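Pyroglutatmate porin OpdO (Pseudomonas aeruginosa, PDB 3SZV) probably forms an outer-membrane channel of the OprD family, a beta-barrel porin through which small carboxylate-bearing solutes such as pyroglutamate are thought to pass. Local coordinates at residues Y277-Y288 with V297-V308. Numbering follows the deposited sequence.
With C8E ((hydroxyethyloxy)tri(ethyloxy)octane), chain G.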
ATOM      1  N   TYR A 277      11.801  14.769   0.960  1.00 14.56           N
ATOM      2  CA  TYR A 277      12.614  15.073  -0.211  1.00 13.98           C
ATOM      3  C   TYR A 277      12.778  13.800  -1.007  1.00 14.63           C
ATOM      4  O   TYR A 277      13.009  12.731  -0.441  1.00 15.04           O
ATOM      5  CB  TYR A 277      13.992  15.593   0.203  1.00 15.82           C
ATOM      6  CG  TYR A 277      14.913  15.813  -0.982  1.00 16.05           C
ATOM      7  CD1 TYR A 277      14.747  16.908  -1.806  1.00 19.90           C
ATOM      8  CD2 TYR A 277      15.904  14.900  -1.290  1.00 19.22           C
ATOM      9  CE1 TYR A 277      15.581  17.108  -2.893  1.00 21.35           C
ATOM     10  CE2 TYR A 277      16.734  15.085  -2.374  1.00 22.25           C
ATOM     11  CZ  TYR A 277      16.556  16.186  -3.169  1.00 18.37           C
ATOM     12  OH  TYR A 277      17.388  16.382  -4.256  1.00 26.27           O
ATOM     13  N   GLN A 278      12.674  13.911  -2.330  1.00 13.91           N
ATOM     14  CA  GLN A 278      12.797  12.748  -3.191  1.00 13.93           C
ATOM     15  C   GLN A 278      13.580  13.101  -4.439  1.00 13.60           C
ATOM     16  O   GLN A 278      13.375  14.157  -5.028  1.00 15.67           O
ATOM     17  CB  GLN A 278      11.408  12.213  -3.546  1.00 12.93           C
ATOM     18  CG  GLN A 278      11.379  10.940  -4.348  1.00 12.69           C
ATOM     19  CD  GLN A 278       9.989  10.333  -4.302  1.00 13.38           C
ATOM     20  OE1 GLN A 278       9.569   9.794  -3.264  1.00 12.62           O
ATOM     21  NE2 GLN A 278       9.237  10.466  -5.399  1.00 13.45           N
ATOM     22  N   ARG A 279      14.485  12.211  -4.838  1.00 14.40           N
ATOM     23  CA  ARG A 279      15.289  12.434  -6.037  1.00 14.42           C
ATOM     24  C   ARG A 279      15.335  11.171  -6.862  1.00 16.09           C
ATOM     25  O   ARG A 279      15.837  10.136  -6.418  1.00 14.94           O
ATOM     26  CB  ARG A 279      16.705  12.888  -5.684  1.00 15.67           C
ATOM     27  CG  ARG A 279      17.571  13.184  -6.915  1.00 21.93           C
ATOM     28  CD  ARG A 279      16.914  14.236  -7.814  1.00 29.96           C
ATOM     29  N   ILE A 280      14.794  11.262  -8.069  1.00 15.13           N
ATOM     30  CA  ILE A 280      14.834  10.177  -9.029  1.00 15.41           C
ATOM     31  C   ILE A 280      15.973  10.451 -10.002  1.00 14.68           C
ATOM     32  O   ILE A 280      16.150  11.590 -10.439  1.00 16.71           O
ATOM     33  CB  ILE A 280      13.506  10.102  -9.829  1.00 13.77           C
ATOM     34  CG1 ILE A 280      12.280  10.189  -8.898  1.00 14.24           C
ATOM     35  CG2 ILE A 280      13.458   8.845 -10.683  1.00 15.92           C
ATOM     36  CD1 ILE A 280      12.184   9.077  -7.821  1.00 15.66           C
ATOM     37  N   SER A 281      16.746   9.426 -10.349  1.00 13.56           N
ATOM     38  CA  SER A 281      17.815   9.611 -11.333  1.00 14.97           C
ATOM     39  C   SER A 281      18.042   8.366 -12.172  1.00 15.79           C
ATOM     40  O   SER A 281      17.510   7.296 -11.888  1.00 14.34           O
ATOM     41  CB  SER A 281      19.112  10.065 -10.656  1.00 20.70           C
ATOM     42  OG  SER A 281      19.616   9.063  -9.788  1.00 22.07           O
ATOM     43  N   GLY A 282      18.844   8.514 -13.223  1.00 18.42           N
ATOM     44  CA  GLY A 282      19.005   7.460 -14.203  1.00 18.77           C
ATOM     45  C   GLY A 282      18.206   7.768 -15.453  1.00 20.23           C
ATOM     46  O   GLY A 282      17.528   8.797 -15.531  1.00 19.92           O
ATOM     47  N   ASP A 283      18.271   6.875 -16.433  1.00 20.38           N
ATOM     48  CA  ASP A 283      17.547   7.072 -17.683  1.00 21.18           C
ATOM     49  C   ASP A 283      16.050   6.795 -17.553  1.00 17.68           C
ATOM     50  O   ASP A 283      15.256   7.203 -18.408  1.00 21.51           O
ATOM     51  CB  ASP A 283      18.133   6.176 -18.773  1.00 22.29           C
ATOM     52  CG  ASP A 283      19.571   6.526 -19.100  1.00 34.56           C
ATOM     53  OD1 ASP A 283      20.343   5.606 -19.438  1.00 56.86           O
ATOM     54  OD2 ASP A 283      19.927   7.721 -19.017  1.00 30.67           O
ATOM     55  N   ASP A 284      15.668   6.104 -16.485  1.00 16.71           N
ATOM     56  CA  ASP A 284      14.311   5.598 -16.365  1.00 17.02           C
ATOM     57  C   ASP A 284      13.620   6.090 -15.104  1.00 13.37           C
ATOM     58  O   ASP A 284      14.269   6.488 -14.136  1.00 15.62           O
ATOM     59  CB  ASP A 284      14.338   4.068 -16.399  1.00 15.90           C
ATOM     60  CG  ASP A 284      14.864   3.552 -17.710  1.00 20.70           C
ATOM     61  OD1 ASP A 284      14.078   3.523 -18.675  1.00 27.55           O
ATOM     62  OD2 ASP A 284      16.069   3.227 -17.814  1.00 17.77           O
ATOM     63  N   PRO A 285      12.283   6.092 -15.122  1.00 14.04           N
ATOM     64  CA  PRO A 285      11.497   6.471 -13.949  1.00 13.24           C
ATOM     65  C   PRO A 285      11.494   5.323 -12.941  1.00 13.51           C
ATOM     66  O   PRO A 285      12.042   4.245 -13.209  1.00 13.67           O
ATOM     67  CB  PRO A 285      10.103   6.682 -14.534  1.00 14.56           C
ATOM     68  CG  PRO A 285      10.027   5.640 -15.614  1.00 15.40           C
ATOM     69  CD  PRO A 285      11.428   5.634 -16.231  1.00 15.20           C
ATOM     70  N   TYR A 286      10.881   5.546 -11.781  1.00 12.50           N
ATOM     71  CA  TYR A 286      10.905   4.532 -10.729  1.00 12.89           C
ATOM     72  C   TYR A 286      10.028   3.333 -11.079  1.00 11.78           C
ATOM     73  O   TYR A 286       8.828   3.479 -11.271  1.00 13.22           O
ATOM     74  CB  TYR A 286      10.391   5.151  -9.453  1.00 12.41           C
ATOM     75  CG  TYR A 286      10.488   4.250  -8.243  1.00 12.27           C
ATOM     76  CD1 TYR A 286      11.725   3.979  -7.667  1.00 12.88           C
ATOM     77  CD2 TYR A 286       9.351   3.697  -7.655  1.00 11.71           C
ATOM     78  CE1 TYR A 286      11.845   3.188  -6.539  1.00 12.31           C
ATOM     79  CE2 TYR A 286       9.465   2.888  -6.519  1.00 11.28           C
ATOM     80  CZ  TYR A 286      10.711   2.649  -5.968  1.00 12.24           C
ATOM     81  OH  TYR A 286      10.872   1.875  -4.841  1.00 13.13           O
ATOM     82  N   PRO A 287      10.629   2.142 -11.159  1.00 11.65           N
ATOM     83  CA  PRO A 287       9.807   0.999 -11.551  1.00 12.96           C
ATOM     84  C   PRO A 287       9.090   0.382 -10.365  1.00 12.92           C
ATOM     85  O   PRO A 287       9.609   0.354  -9.246  1.00 13.21           O
ATOM     86  CB  PRO A 287      10.833   0.010 -12.118  1.00 15.45           C
ATOM     87  CG  PRO A 287      12.089   0.320 -11.362  1.00 21.14           C
ATOM     88  CD  PRO A 287      12.070   1.824 -11.134  1.00 11.79           C
ATOM     89  N   TYR A 288       7.880  -0.104 -10.638  1.00 11.23           N
ATOM     90  CA  TYR A 288       7.092  -0.875  -9.680  1.00 11.45           C
ATOM     91  C   TYR A 288       6.008  -1.594 -10.441  1.00 11.43           C
ATOM     92  O   TYR A 288       5.733  -1.270 -11.591  1.00 12.62           O
ATOM     93  CB  TYR A 288       6.493   0.004  -8.577  1.00 11.90           C
ATOM     94  CG  TYR A 288       5.670   1.230  -8.947  1.00 11.77           C
ATOM     95  CD1 TYR A 288       4.289   1.237  -8.790  1.00 12.88           C
ATOM     96  CD2 TYR A 288       6.288   2.412  -9.360  1.00 12.16           C
ATOM     97  CE1 TYR A 288       3.540   2.376  -9.063  1.00 13.18           C
ATOM     98  CE2 TYR A 288       5.548   3.554  -9.617  1.00 12.41           C
ATOM     99  CZ  TYR A 288       4.176   3.526  -9.472  1.00 12.24           C
ATOM    100  OH  TYR A 288       3.409   4.632  -9.690  1.00 14.17           O
ATOM    101  N   VAL A 297       8.558   8.213  -0.778  1.00 11.25           N
ATOM    102  CA  VAL A 297       8.109   9.117   0.278  1.00 11.99           C
ATOM    103  C   VAL A 297       7.144  10.186  -0.229  1.00 11.85           C
ATOM    104  O   VAL A 297       6.295  10.654   0.533  1.00 13.43           O
ATOM    105  CB  VAL A 297       9.284   9.786   1.063  1.00 12.99           C
ATOM    106  CG1 VAL A 297      10.203   8.728   1.724  1.00 13.87           C
ATOM    107  CG2 VAL A 297      10.076  10.773   0.175  1.00 13.05           C
ATOM    108  N   ASN A 298       7.279  10.593  -1.499  1.00 11.69           N
ATOM    109  CA  ASN A 298       6.404  11.624  -2.040  1.00 11.87           C
ATOM    110  C   ASN A 298       5.282  11.093  -2.940  1.00 13.28           C
ATOM    111  O   ASN A 298       4.687  11.841  -3.712  1.00 14.24           O
ATOM    112  CB  ASN A 298       7.234  12.706  -2.759  1.00 13.11           C
ATOM    113  CG  ASN A 298       8.039  13.572  -1.783  1.00 13.52           C
ATOM    114  OD1 ASN A 298       7.834  13.536  -0.562  1.00 13.65           O
ATOM    115  ND2 ASN A 298       8.953  14.377  -2.330  1.00 14.00           N
ATOM    116  N   PHE A 299       4.977   9.802  -2.810  1.00 13.53           N
ATOM    117  CA  PHE A 299       3.811   9.212  -3.468  1.00 13.59           C
ATOM    118  C   PHE A 299       2.578   9.575  -2.651  1.00 12.59           C
ATOM    119  O   PHE A 299       2.475   9.226  -1.467  1.00 14.29           O
ATOM    120  CB  PHE A 299       3.978   7.687  -3.569  1.00 12.10           C
ATOM    121  CG  PHE A 299       2.698   6.918  -3.810  1.00 12.89           C
ATOM    122  CD1 PHE A 299       1.940   7.119  -4.953  1.00 14.54           C
ATOM    123  CD2 PHE A 299       2.302   5.941  -2.912  1.00 14.48           C
ATOM    124  CE1 PHE A 299       0.768   6.375  -5.173  1.00 16.86           C
ATOM    125  CE2 PHE A 299       1.145   5.196  -3.130  1.00 15.24           C
ATOM    126  CZ  PHE A 299       0.384   5.416  -4.260  1.00 15.58           C
ATOM    127  N   ILE A 300       1.660  10.292  -3.290  1.00 13.44           N
ATOM    128  CA  ILE A 300       0.492  10.843  -2.614  1.00 12.17           C
ATOM    129  C   ILE A 300      -0.802  10.471  -3.352  1.00 15.58           C
ATOM    130  O   ILE A 300      -0.876   9.369  -3.911  1.00 17.10           O
ATOM    131  CB  ILE A 300       0.681  12.353  -2.343  1.00 12.25           C
ATOM    132  CG1 ILE A 300       0.947  13.141  -3.630  1.00 14.16           C
ATOM    133  CG2 ILE A 300       1.819  12.557  -1.353  1.00 14.90           C
ATOM    134  CD1 ILE A 300       0.783  14.646  -3.432  1.00 15.15           C
ATOM    135  N   GLN A 301      -1.825  11.329  -3.343  1.00 13.81           N
ATOM    136  CA  GLN A 301      -3.139  10.873  -3.797  1.00 15.42           C
ATOM    137  C   GLN A 301      -3.142  10.468  -5.259  1.00 18.25           C
ATOM    138  O   GLN A 301      -3.662   9.407  -5.624  1.00 19.55           O
ATOM    139  CB  GLN A 301      -4.220  11.926  -3.536  1.00 14.40           C
ATOM    140  CG  GLN A 301      -5.613  11.485  -3.961  1.00 16.22           C
ATOM    141  CD  GLN A 301      -6.700  12.448  -3.500  1.00 15.47           C
ATOM    142  OE1 GLN A 301      -6.576  13.102  -2.462  1.00 18.30           O
ATOM    143  NE2 GLN A 301      -7.776  12.541  -4.274  1.00 17.72           N
ATOM    144  N   ILE A 302      -2.562  11.310  -6.098  1.00 17.80           N
ATOM    145  CA  ILE A 302      -2.544  11.032  -7.530  1.00 18.99           C
ATOM    146  C   ILE A 302      -1.152  10.617  -7.997  1.00 20.25           C
ATOM    147  O   ILE A 302      -0.950   9.501  -8.503  1.00 22.77           O
ATOM    148  CB  ILE A 302      -3.044  12.234  -8.339  1.00 19.45           C
ATOM    149  CG1 ILE A 302      -4.489  12.570  -7.939  1.00 24.86           C
ATOM    150  CG2 ILE A 302      -2.957  11.950  -9.846  1.00 26.69           C
ATOM    151  CD1 ILE A 302      -5.062  13.793  -8.616  1.00 32.17           C
ATOM    152  N   GLY A 303      -0.180  11.494  -7.796  1.00 14.88           N
ATOM    153  CA  GLY A 303       1.139  11.277  -8.363  1.00 15.58           C
ATOM    154  C   GLY A 303       2.157  10.586  -7.483  1.00 13.71           C
ATOM    155  O   GLY A 303       2.064  10.601  -6.244  1.00 13.41           O
ATOM    156  N   ASP A 304       3.138   9.963  -8.126  1.00 12.37           N
ATOM    157  CA  ASP A 304       4.216   9.303  -7.409  1.00 13.73           C
ATOM    158  C   ASP A 304       5.506  10.126  -7.355  1.00 12.86           C
ATOM    159  O   ASP A 304       6.428   9.793  -6.602  1.00 12.89           O
ATOM    160  CB  ASP A 304       4.487   7.889  -7.957  1.00 14.09           C
ATOM    161  CG  ASP A 304       4.911   7.882  -9.405  1.00 13.16           C
ATOM    162  OD1 ASP A 304       5.235   8.960  -9.969  1.00 14.73           O
ATOM    163  OD2 ASP A 304       4.944   6.771  -9.987  1.00 14.15           O
ATOM    164  N   PHE A 305       5.557  11.206  -8.138  1.00 13.56           N
ATOM    165  CA  PHE A 305       6.754  12.036  -8.242  1.00 14.40           C
ATOM    166  C   PHE A 305       7.973  11.183  -8.579  1.00 12.73           C
ATOM    167  O   PHE A 305       9.098  11.450  -8.165  1.00 14.37           O
ATOM    168  CB  PHE A 305       6.897  12.936  -7.009  1.00 14.87           C
ATOM    169  CG  PHE A 305       5.832  13.994  -6.960  1.00 13.99           C
ATOM    170  CD1 PHE A 305       6.065  15.262  -7.484  1.00 15.10           C
ATOM    171  CD2 PHE A 305       4.559  13.692  -6.486  1.00 13.90           C
ATOM    172  CE1 PHE A 305       5.062  16.224  -7.500  1.00 16.59           C
ATOM    173  CE2 PHE A 305       3.557  14.645  -6.494  1.00 14.74           C
ATOM    174  CZ  PHE A 305       3.808  15.917  -6.999  1.00 16.35           C
ATOM    175  N   GLY A 306       7.712  10.168  -9.399  1.00 12.78           N
ATOM    176  CA  GLY A 306       8.720   9.192  -9.769  1.00 12.98           C
ATOM    177  C   GLY A 306       9.135   9.274 -11.224  1.00 13.25           C
ATOM    178  O   GLY A 306       9.692   8.321 -11.774  1.00 14.56           O
ATOM    179  N   ASN A 307       8.853  10.414 -11.851  1.00 13.55           N
ATOM    180  CA  ASN A 307       9.249  10.633 -13.240  1.00 14.49           C
ATOM    181  C   ASN A 307      10.762  10.716 -13.425  1.00 14.29           C
ATOM    182  O   ASN A 307      11.508  10.968 -12.476  1.00 15.13           O
ATOM    183  CB  ASN A 307       8.572  11.896 -13.784  1.00 15.64           C
ATOM    184  CG  ASN A 307       7.072  11.745 -13.863  1.00 16.42           C
ATOM    185  OD1 ASN A 307       6.557  11.085 -14.773  1.00 20.93           O
ATOM    186  ND2 ASN A 307       6.358  12.354 -12.919  1.00 17.17           N
ATOM    187  N   VAL A 308      11.207  10.506 -14.655  1.00 15.90           N
ATOM    188  CA  VAL A 308      12.626  10.596 -14.978  1.00 16.02           C
ATOM    189  C   VAL A 308      13.246  11.891 -14.448  1.00 16.39           C
ATOM    190  O   VAL A 308      12.761  12.994 -14.740  1.00 16.23           O
ATOM    191  CB  VAL A 308      12.852  10.495 -16.509  1.00 14.46           C
ATOM    192  CG1 VAL A 308      14.317  10.702 -16.854  1.00 17.35           C
ATOM    193  CG2 VAL A 308      12.351   9.145 -17.020  1.00 18.12           C
TER
HETATM  194  C11 C8E G 390      18.195  21.825  -3.649  1.00 58.07           C
HETATM  195  O12 C8E G 390      19.025  21.006  -2.855  1.00 71.76           O
HETATM  196  C13 C8E G 390      18.252  20.047  -2.171  1.00 59.47           C
HETATM  197  C14 C8E G 390      19.017  18.732  -2.149  1.00 63.84           C
HETATM  198  O15 C8E G 390      19.322  18.392  -0.819  1.00 72.85           O
HETATM  199  C16 C8E G 390      18.474  17.363  -0.351  1.00 47.28           C
HETATM  200  C17 C8E G 390      18.243  17.571   1.140  1.00 56.00           C
HETATM  201  O18 C8E G 390      17.552  16.458   1.655  1.00 59.80           O
HETATM  202  C19 C8E G 390      18.423  15.470   2.150  1.00 53.57           C
HETATM  203  C20 C8E G 390      17.743  14.800   3.339  1.00 46.90           C
HETATM  204  O21 C8E G 390      18.687  14.110   4.120  1.00 59.01           O
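Gln278, near the end of barrel strand 271-281, grips the long loop that folds back over it: a mainly polar, buried contact between this strand with its following turn and the returning part of the loop to strand 311-320. With CG anti to the backbone N (chi1 -175°), the extended side chain sends its amide in among the loop backbone. OE1 accepts Asn298 N at 3.0 Å, from above the carbonyl plane, while NE2 gives to Asp304 O (3.1 Å) and to Phe305 O (2.9 Å), both in its own amide plane. One side chain thus ties the two limbs of the 297-308 loop together. The Asn298 amide slides past that of Gln278 in the opposite direction, its ND2 3.5 Å from Gln278 CB. Asp304 OD1 takes Gly306 N to make an Asx turn. The hydroxyl of Tyr288 donates to Asp304 OD2 (OH to OD2 2.6 Å) on the anti side of the carboxylate, somewhat out of its plane; OD2 in turn sits at the ring's edge, in plane. Further along, Tyr286 N bonds to Gly306 O (3.0 Å), with Pro285 CB against the same oxygen. Val308 CG2 lies 3.7 Å from Pro285 CD, and Ile280 packs on the backbone from Phe305 to Asn307. On the other side of the strand, a detergent C8E lies over one face of the Tyr277 ring, consistent with a membrane-facing position. The loop thus probably lies on the pore-side face of the barrel wall. Arg184 forms a salt bridge with Asp304 OD1, and Asn298 is held by Ser312 and Gln314. Strand 271-281 pairs with strands 256-268 and 311-320, and Ile300 and Phe305 reach strand 346-361.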